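Local coordinates for protein mannan endo-1,4-beta-mannosidase (PDB 4OOU) that hydrolyses internal beta-1,4-mannosidic linkages in mannans, galactomannans and glucomannans, acting as a secreted, monomeric endo-mannanase, at residues 292-297 with 311-316; 162-167 with 227-232; 213-218 with 255-260. One frame throughout, in Å; residues are numbered along the deposited sequence.

Contact 1: residues 292-297 with 311-316; sequences APFKVN and GEFASV
F294 drives the edge of its ring at the face of F313, a T-shaped aromatic pair between a loop and the end of strand 308-313 in the TIM barrel. The ring centroids lie 5.3 Å apart and the planes stand at 62°, short of perpendicular. F294 CZ sits over the middle of the F313 ring, 4.1 Å above its plane, while F294 CE2 comes within 4.0 Å of F313 CG and touches F313 CB as well. The two side chains have to span a gap, since their CA atoms are 9.9 Å apart, and both CA-CB bonds point across it. On F313 the ring is wedged between the backbone N and the carbonyl carbon (chi1 77°), which presents one face to the incoming edge.

Further out, L326 of helix 323-332 touches both phenylalanines, and A330 of the same helix packs on F294. T281 lies against F294 from strand 277-281, and A338 and T340 against F313 from strand 337-340. The pair thus fills the layer between barrel strands and an outer helix, a buried, mainly apolar setting. F313 directly follows E312, the nucleophile by similarity to related family 5 glycoside hydrolases. Its carboxylate is held by a salt bridge to R81 and a hydrogen bond with Y282, a substrate-binding residue. The loop carrying F294 makes a tight turn of its own, closed where K295 N donates to A292 O at 2.9 Å.

Contact 2: residues 162-167 with 227-232; sequences PMVNAL and SAIHNA
Two outer helices of the TIM barrel, 149-167 and 215-232, lie side by side here near their C-terminal ends, with V164 and A232 at the centre of the contact. The short segments run in roughly the same direction, crossing at -37°, and their axes approach to 9.1 Å. A232 offers only a methyl at the interface: V164 CG1 rests on A232 CB at 3.6 Å, and V164 CB is hardly farther from the same methyl. The valine straddles one turn of the partner helix. Its CG1, anti to the backbone N (chi1 -173°), also reaches the carbonyl oxygen of I229 at 3.8 Å, while CG2 lies against I229 CA and, at 4.2 Å, I229 CG1.

I229 also touches L160 of helix 149-167 and W176 of strand 173-177, which ties the contact to the barrel sheet.

The outer side is more polar. The amide of N165 lies beside A232, with ND2 3.9 Å from A232 CB. Its OD1 stands 3.6 Å from A232 O; two acceptors face one another, and what reconciles them is K168, whose NZ hydrogen-bonds to both oxygens. The lysine thereby bridges from just beyond helix 149-167 to the C-terminal carbonyl of helix 215-232, where its positive charge would probably be favoured by the helix dipole. Neighbouring helices that run in roughly the same direction, packed outside the parallel strands, are typical of the outer layer of a (beta/alpha)8 barrel.

Contact 3: residues 213-218 with 255-260; sequences FPMKQI and RNHYKD
The first turn of helix 215-232, with P214 at its N-cap, faces an irregular loop, and the nearest CA atoms, those of M215 and H257, are 8.3 Å apart. M215 bridges that gap. With CG anti to the backbone N (chi1 -164°) and bends at chi2 and chi3, it brings its thioether obliquely up to H257 and carries its methyl on to Y258. M215 CG is 3.8 Å from H257 CD2, and M215 SD sits 4.3 Å from the imidazole centroid, 32° off the ring normal, an oblique sulfur-aromatic approach. M215 CE ends 3.6 Å from Y258 OH and 3.7 Å from Y258 CZ.

Both aromatic residues are held from elsewhere: H257 NE2 bonds to D197 O, and Y258 OH to E183. At Y258 the backbone is fixed by an Asx turn, Y258 N donating to N256 OD1 at 3.1 Å. An alanine at M215 would lose both sulfur and methyl, and is likely to leave a gap beside H257 and the Y258 phenol end. The attraction across the contact is probably largely dispersive, whereas polar bonds to other loops set how the imidazole and phenol are turned.

How the contacts relate
All three contacts belong to one TIM-barrel domain, none touching another. Contacts 1 and 2 lie on opposite sides of the chain's centre, 32 Å apart between their own centres; contact 3 is 22 Å from each, centre to centre. Helix 215-232 joins contacts 2 and 3, its first turn entering 213-218 with 255-260 and its last turns 162-167 with 227-232. Those two alternate along the sequence, and both are complete before contact 1, on the loop before strand 308-313 and the strand's end, begins. Contacts 1 and 3 lie nearer the catalytic end: contact 1 includes the probable nucleophile E312, and the side chain of Y258 is about 8 Å from that of E181, the probable acid/base, whereas contact 2 joins outer helices.

Contact 1: residues 292-297 with 311-316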
loop_
_atom_site.group_PDB
_atom_site.type_symbol
_atom_site.label_atom_id
_atom_site.label_comp_id
_atom_site.label_asym_id
_atom_site.label_seq_id
_atom_site.Cartn_x
_atom_site.Cartn_y
_atom_site.Cartn_z
ATOM N N ALA A 292 19.080 -1.543 -3.283
ATOM C CA ALA A 292 17.831 -1.903 -2.660
ATOM C C ALA A 292 17.821 -1.361 -1.239
ATOM O O ALA A 292 18.854 -0.963 -0.706
ATOM C CB ALA A 292 17.623 -3.413 -2.692
ATOM N N PRO A 293 16.652 -1.279 -0.638
ATOM C CA PRO A 293 16.518 -0.519 0.605
ATOM C C PRO A 293 17.391 -0.935 1.796
ATOM O O PRO A 293 17.863 -0.050 2.526
ATOM C CB PRO A 293 15.041 -0.707 0.955
ATOM C CG PRO A 293 14.405 -0.740 -0.362
ATOM C CD PRO A 293 15.350 -1.519 -1.255
ATOM N N PHE A 294 17.570 -2.252 2.003
ATOM C CA PHE A 294 18.386 -2.760 3.106
ATOM C C PHE A 294 19.854 -2.763 2.713
ATOM O O PHE A 294 20.703 -3.069 3.542
ATOM C CB PHE A 294 17.940 -4.154 3.583
ATOM C CG PHE A 294 16.603 -4.156 4.270
ATOM C CD1 PHE A 294 16.458 -3.603 5.525
ATOM C CD2 PHE A 294 15.467 -4.688 3.643
ATOM C CE1 PHE A 294 15.201 -3.574 6.153
ATOM C CE2 PHE A 294 14.214 -4.659 4.258
ATOM C CZ PHE A 294 14.077 -4.102 5.521
ATOM N N LYS A 295 20.158 -2.372 1.474
ATOM C CA LYS A 295 21.548 -2.089 1.079
ATOM C C LYS A 295 21.958 -0.648 1.360
ATOM O O LYS A 295 23.128 -0.338 1.364
ATOM C CB LYS A 295 21.774 -2.400 -0.405
ATOM C CG LYS A 295 22.121 -3.847 -0.677
ATOM C CD LYS A 295 23.548 -4.149 -0.212
ATOM C CE LYS A 295 24.204 -5.308 -0.956
ATOM N NZ LYS A 295 24.545 -4.935 -2.357
ATOM N N VAL A 296 21.004 0.222 1.649
ATOM C CA VAL A 296 21.216 1.631 1.421
ATOM C C VAL A 296 20.477 2.503 2.478
ATOM O O VAL A 296 19.999 1.985 3.475
ATOM C CB VAL A 296 20.803 1.875 -0.046
ATOM C CG1 VAL A 296 19.420 2.504 -0.171
ATOM C CG2 VAL A 296 21.861 2.668 -0.783
ATOM N N ASN A 297 20.455 3.814 2.287
ATOM C CA ASN A 297 19.712 4.765 3.130
ATOM C C ASN A 297 18.384 5.104 2.504
ATOM O O ASN A 297 18.304 5.172 1.291
ATOM C CB ASN A 297 20.431 6.118 3.092
ATOM C CG ASN A 297 21.243 6.406 4.307
ATOM O OD1 ASN A 297 21.305 5.622 5.253
ATOM N ND2 ASN A 297 21.885 7.560 4.292
ATOM N N GLY A 311 7.207 -1.435 2.024
ATOM C CA GLY A 311 5.805 -1.872 2.050
ATOM C C GLY A 311 5.657 -3.360 2.183
ATOM O O GLY A 311 4.689 -3.852 2.791
ATOM N N GLU A 312 6.617 -4.073 1.608
ATOM C CA GLU A 312 6.761 -5.507 1.826
ATOM C C GLU A 312 8.224 -5.911 1.885
ATOM O O GLU A 312 9.079 -5.323 1.221
ATOM C CB GLU A 312 6.161 -6.299 0.689
ATOM C CG GLU A 312 4.741 -5.976 0.249
ATOM C CD GLU A 312 4.388 -6.741 -1.014
ATOM O OE1 GLU A 312 5.218 -7.581 -1.467
ATOM O OE2 GLU A 312 3.299 -6.491 -1.574
ATOM N N PHE A 313 8.507 -6.931 2.683
ATOM C CA PHE A 313 9.797 -7.593 2.662
ATOM C C PHE A 313 9.694 -8.928 3.409
ATOM O O PHE A 313 8.734 -9.151 4.120
ATOM C CB PHE A 313 10.861 -6.682 3.285
ATOM C CG PHE A 313 10.815 -6.625 4.786
ATOM C CD1 PHE A 313 9.992 -5.720 5.435
ATOM C CD2 PHE A 313 11.613 -7.474 5.548
ATOM C CE1 PHE A 313 9.954 -5.662 6.811
ATOM C CE2 PHE A 313 11.588 -7.415 6.923
ATOM C CZ PHE A 313 10.748 -6.511 7.551
ATOM N N ALA A 314 10.676 -9.802 3.281
ATOM C CA ALA A 314 10.644 -11.030 4.064
ATOM C C ALA A 314 12.021 -11.590 4.419
ATOM O O ALA A 314 12.887 -11.650 3.548
ATOM C CB ALA A 314 9.842 -12.079 3.318
ATOM N N SER A 315 12.190 -12.015 5.691
ATOM C CA SER A 315 13.451 -12.628 6.227
ATOM C C SER A 315 14.003 -13.648 5.287
ATOM O O SER A 315 15.196 -13.747 5.081
ATOM C CB SER A 315 13.225 -13.422 7.522
ATOM O OG SER A 315 12.250 -12.841 8.349
ATOM N N VAL A 316 13.072 -14.405 4.746
ATOM C CA VAL A 316 13.331 -15.609 4.044
ATOM C C VAL A 316 13.680 -15.330 2.546
ATOM O O VAL A 316 14.126 -16.235 1.822
ATOM C CB VAL A 316 12.115 -16.534 4.300
ATOM C CG1 VAL A 316 10.957 -16.165 3.383
ATOM C CG2 VAL A 316 12.503 -18.008 4.204
#

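Contact 2: residues 162-167 with 227-232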
loop_
_atom_site.group_PDB
_atom_site.type_symbol
_atom_site.label_atom_id
_atom_site.label_comp_id
_atom_site.label_asym_id
_atom_site.label_seq_id
_atom_site.Cartn_x
_atom_site.Cartn_y
_atom_site.Cartn_z
ATOM N N PRO A 162 -18.265 6.610 -2.382
ATOM C CA PRO A 162 -19.041 6.165 -1.217
ATOM C C PRO A 162 -18.225 5.410 -0.156
ATOM O O PRO A 162 -18.508 5.534 1.055
ATOM C CB PRO A 162 -20.139 5.267 -1.811
ATOM C CG PRO A 162 -19.983 5.310 -3.289
ATOM C CD PRO A 162 -18.938 6.320 -3.659
ATOM N N MET A 163 -17.236 4.642 -0.590
ATOM C CA MET A 163 -16.323 3.987 0.367
ATOM C C MET A 163 -15.514 5.026 1.166
ATOM O O MET A 163 -15.375 4.936 2.380
ATOM C CB MET A 163 -15.346 3.055 -0.356
ATOM C CG MET A 163 -15.927 1.751 -0.838
ATOM S SD MET A 163 -14.554 0.819 -1.574
ATOM C CE MET A 163 -14.970 1.154 -3.249
ATOM N N VAL A 164 -14.997 6.032 0.473
ATOM C CA VAL A 164 -14.210 7.046 1.137
ATOM C C VAL A 164 -15.060 7.799 2.143
ATOM O O VAL A 164 -14.594 8.110 3.239
ATOM C CB VAL A 164 -13.602 8.070 0.150
ATOM C CG1 VAL A 164 -12.653 9.003 0.903
ATOM C CG2 VAL A 164 -12.858 7.370 -0.998
ATOM N N ASN A 165 -16.298 8.108 1.774
ATOM C CA ASN A 165 -17.106 8.996 2.615
ATOM C C ASN A 165 -17.549 8.302 3.885
ATOM O O ASN A 165 -17.654 8.931 4.941
ATOM C CB ASN A 165 -18.276 9.592 1.833
ATOM C CG ASN A 165 -17.856 10.812 1.045
ATOM O OD1 ASN A 165 -17.270 11.734 1.616
ATOM N ND2 ASN A 165 -18.102 10.818 -0.275
ATOM N N ALA A 166 -17.742 6.989 3.798
ATOM C CA ALA A 166 -18.132 6.225 4.982
ATOM C C ALA A 166 -16.956 5.923 5.892
ATOM O O ALA A 166 -17.129 5.799 7.069
ATOM C CB ALA A 166 -18.833 4.947 4.566
ATOM N N LEU A 167 -15.747 5.816 5.358
ATOM C CA LEU A 167 -14.630 5.344 6.173
ATOM C C LEU A 167 -13.641 6.431 6.646
ATOM O O LEU A 167 -12.693 6.139 7.412
ATOM C CB LEU A 167 -13.875 4.263 5.402
ATOM C CG LEU A 167 -14.634 3.024 4.922
ATOM C CD1 LEU A 167 -13.625 2.166 4.159
ATOM C CD2 LEU A 167 -15.307 2.229 6.030
ATOM N N SER A 227 -7.264 11.458 -7.018
ATOM C CA SER A 227 -7.908 12.733 -7.025
ATOM C C SER A 227 -9.225 12.601 -6.296
ATOM O O SER A 227 -9.591 13.495 -5.538
ATOM C CB SER A 227 -8.125 13.287 -8.429
ATOM O OG SER A 227 -8.874 14.501 -8.308
ATOM N N ALA A 228 -9.923 11.491 -6.515
ATOM C CA ALA A 228 -11.293 11.376 -6.060
ATOM C C ALA A 228 -11.363 11.004 -4.576
ATOM O O ALA A 228 -12.300 11.420 -3.831
ATOM C CB ALA A 228 -12.051 10.386 -6.922
ATOM N N ILE A 229 -10.376 10.230 -4.137
ATOM C CA ILE A 229 -10.198 10.011 -2.696
ATOM C C ILE A 229 -9.952 11.350 -1.970
ATOM O O ILE A 229 -10.597 11.665 -0.962
ATOM C CB ILE A 229 -9.001 9.087 -2.404
ATOM C CG1 ILE A 229 -9.209 7.710 -3.066
ATOM C CG2 ILE A 229 -8.822 8.958 -0.891
ATOM C CD1 ILE A 229 -8.022 6.777 -3.019
ATOM N N HIS A 230 -8.996 12.127 -2.472
ATOM C CA HIS A 230 -8.725 13.419 -1.876
ATOM C C HIS A 230 -9.970 14.302 -1.967
ATOM O O HIS A 230 -10.297 14.960 -1.001
ATOM C CB HIS A 230 -7.520 14.104 -2.539
ATOM C CG HIS A 230 -6.205 13.411 -2.297
ATOM N ND1 HIS A 230 -5.721 13.149 -1.032
ATOM C CD2 HIS A 230 -5.259 12.963 -3.161
ATOM C CE1 HIS A 230 -4.543 12.553 -1.131
ATOM N NE2 HIS A 230 -4.233 12.442 -2.413
ATOM N N ASN A 231 -10.670 14.298 -3.104
ATOM C CA ASN A 231 -11.927 15.079 -3.231
ATOM C C ASN A 231 -12.887 14.790 -2.062
ATOM O O ASN A 231 -13.490 15.686 -1.492
ATOM C CB ASN A 231 -12.673 14.813 -4.567
ATOM C CG ASN A 231 -11.989 15.441 -5.791
ATOM O OD1 ASN A 231 -12.079 14.909 -6.895
ATOM N ND2 ASN A 231 -11.284 16.537 -5.596
ATOM N N ALA A 232 -12.996 13.522 -1.713
ATOM C CA ALA A 232 -13.955 13.076 -0.724
ATOM C C ALA A 232 -13.439 13.254 0.704
ATOM O O ALA A 232 -14.215 13.583 1.605
ATOM C CB ALA A 232 -14.320 11.608 -0.992
#

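Contact 3: residues 213-218 with 255-260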
loop_
_atom_site.group_PDB
_atom_site.type_symbol
_atom_site.label_atom_id
_atom_site.label_comp_id
_atom_site.label_asym_id
_atom_site.label_seq_id
_atom_site.Cartn_x
_atom_site.Cartn_y
_atom_site.Cartn_z
ATOM N N PHE A 213 -0.627 -2.630 -19.644
ATOM C CA PHE A 213 -0.813 -1.192 -19.543
ATOM C C PHE A 213 0.488 -0.406 -19.774
ATOM O O PHE A 213 1.523 -0.710 -19.179
ATOM C CB PHE A 213 -1.314 -0.822 -18.151
ATOM C CG PHE A 213 -2.380 -1.738 -17.607
ATOM C CD1 PHE A 213 -3.641 -1.766 -18.174
ATOM C CD2 PHE A 213 -2.130 -2.536 -16.496
ATOM C CE1 PHE A 213 -4.614 -2.590 -17.670
ATOM C CE2 PHE A 213 -3.115 -3.362 -15.991
ATOM C CZ PHE A 213 -4.356 -3.393 -16.581
ATOM N N PRO A 214 0.437 0.637 -20.612
ATOM C CA PRO A 214 1.558 1.545 -20.651
ATOM C C PRO A 214 1.576 2.480 -19.430
ATOM O O PRO A 214 0.510 2.863 -18.883
ATOM C CB PRO A 214 1.318 2.337 -21.937
ATOM C CG PRO A 214 0.331 1.541 -22.716
ATOM C CD PRO A 214 -0.532 0.927 -21.675
ATOM N N MET A 215 2.784 2.849 -19.009
ATOM C CA MET A 215 2.927 3.710 -17.857
ATOM C C MET A 215 1.935 4.842 -17.910
ATOM O O MET A 215 1.378 5.220 -16.879
ATOM C CB MET A 215 4.322 4.285 -17.779
ATOM C CG MET A 215 4.648 4.861 -16.421
ATOM S SD MET A 215 5.007 3.550 -15.263
ATOM C CE MET A 215 3.921 4.102 -13.963
ATOM N N LYS A 216 1.703 5.392 -19.098
ATOM C CA LYS A 216 0.782 6.507 -19.194
ATOM C C LYS A 216 -0.594 6.146 -18.628
ATOM O O LYS A 216 -1.164 6.918 -17.865
ATOM C CB LYS A 216 0.638 7.043 -20.626
ATOM C CG LYS A 216 -0.376 8.195 -20.677
ATOM C CD LYS A 216 -0.354 9.033 -21.945
ATOM C CE LYS A 216 -1.151 10.300 -21.686
ATOM N NZ LYS A 216 -1.329 11.100 -22.918
ATOM N N GLN A 217 -1.138 4.996 -19.013
ATOM C CA GLN A 217 -2.461 4.612 -18.514
ATOM C C GLN A 217 -2.398 4.290 -17.040
ATOM O O GLN A 217 -3.248 4.761 -16.265
ATOM C CB GLN A 217 -3.059 3.451 -19.288
ATOM C CG GLN A 217 -3.252 3.753 -20.766
ATOM C CD GLN A 217 -4.059 5.008 -20.988
ATOM O OE1 GLN A 217 -5.214 5.110 -20.559
ATOM N NE2 GLN A 217 -3.446 5.992 -21.650
ATOM N N ILE A 218 -1.377 3.535 -16.635
ATOM C CA ILE A 218 -1.157 3.305 -15.195
ATOM C C ILE A 218 -1.257 4.601 -14.393
ATOM O O ILE A 218 -2.051 4.685 -13.463
ATOM C CB ILE A 218 0.203 2.649 -14.859
ATOM C CG1 ILE A 218 0.241 1.188 -15.357
ATOM C CG2 ILE A 218 0.446 2.736 -13.350
ATOM C CD1 ILE A 218 1.564 0.484 -15.190
ATOM N N ARG A 255 14.335 5.824 -12.229
ATOM C CA ARG A 255 13.322 6.847 -12.414
ATOM C C ARG A 255 12.239 6.738 -11.357
ATOM O O ARG A 255 11.756 5.653 -11.081
ATOM C CB ARG A 255 12.711 6.675 -13.800
ATOM C CG ARG A 255 11.620 7.674 -14.166
ATOM C CD ARG A 255 12.161 9.061 -14.474
ATOM N NE ARG A 255 13.327 9.025 -15.365
ATOM C CZ ARG A 255 14.516 9.569 -15.095
ATOM N NH1 ARG A 255 14.739 10.222 -13.951
ATOM N NH2 ARG A 255 15.497 9.458 -15.989
ATOM N N ASN A 256 11.870 7.860 -10.758
ATOM C CA ASN A 256 10.704 7.928 -9.873
ATOM C C ASN A 256 9.487 8.210 -10.747
ATOM O O ASN A 256 9.234 9.356 -11.107
ATOM C CB ASN A 256 10.891 9.039 -8.825
ATOM C CG ASN A 256 9.723 9.159 -7.844
ATOM O OD1 ASN A 256 8.694 8.462 -7.939
ATOM N ND2 ASN A 256 9.878 10.071 -6.887
ATOM N N HIS A 257 8.724 7.169 -11.072
ATOM C CA HIS A 257 7.585 7.330 -11.958
ATOM C C HIS A 257 6.335 7.871 -11.315
ATOM O O HIS A 257 5.367 8.079 -12.027
ATOM C CB HIS A 257 7.224 6.009 -12.633
ATOM C CG HIS A 257 8.105 5.676 -13.778
ATOM N ND1 HIS A 257 9.251 4.927 -13.638
ATOM C CD2 HIS A 257 8.024 6.006 -15.086
ATOM C CE1 HIS A 257 9.835 4.794 -14.816
ATOM N NE2 HIS A 257 9.113 5.446 -15.715
ATOM N N TYR A 258 6.342 8.105 -10.002
ATOM C CA TYR A 258 5.114 8.446 -9.275
ATOM C C TYR A 258 5.185 9.777 -8.510
ATOM O O TYR A 258 4.314 10.072 -7.680
ATOM C CB TYR A 258 4.719 7.287 -8.352
ATOM C CG TYR A 258 4.622 5.931 -9.065
ATOM C CD1 TYR A 258 5.722 5.129 -9.209
ATOM C CD2 TYR A 258 3.429 5.465 -9.574
ATOM C CE1 TYR A 258 5.644 3.903 -9.831
ATOM C CE2 TYR A 258 3.343 4.243 -10.204
ATOM C CZ TYR A 258 4.463 3.459 -10.331
ATOM O OH TYR A 258 4.420 2.223 -10.966
ATOM N N LYS A 259 6.198 10.591 -8.811
ATOM C CA LYS A 259 6.268 11.966 -8.274
ATOM C C LYS A 259 5.084 12.813 -8.710
ATOM O O LYS A 259 4.539 12.613 -9.784
ATOM C CB LYS A 259 7.605 12.686 -8.615
ATOM C CG LYS A 259 8.192 12.607 -10.037
ATOM C CD LYS A 259 9.661 13.060 -9.974
ATOM C CE LYS A 259 10.344 13.258 -11.331
ATOM N NZ LYS A 259 11.025 12.048 -11.890
ATOM N N ASP A 260 4.677 13.743 -7.854
ATOM C CA ASP A 260 3.602 14.684 -8.201
ATOM C C ASP A 260 3.600 15.045 -9.706
ATOM O O ASP A 260 2.639 14.705 -10.400
ATOM C CB ASP A 260 3.692 15.961 -7.357
ATOM C CG ASP A 260 3.381 15.731 -5.874
ATOM O OD1 ASP A 260 3.585 14.609 -5.315
ATOM O OD2 ASP A 260 2.937 16.719 -5.250
#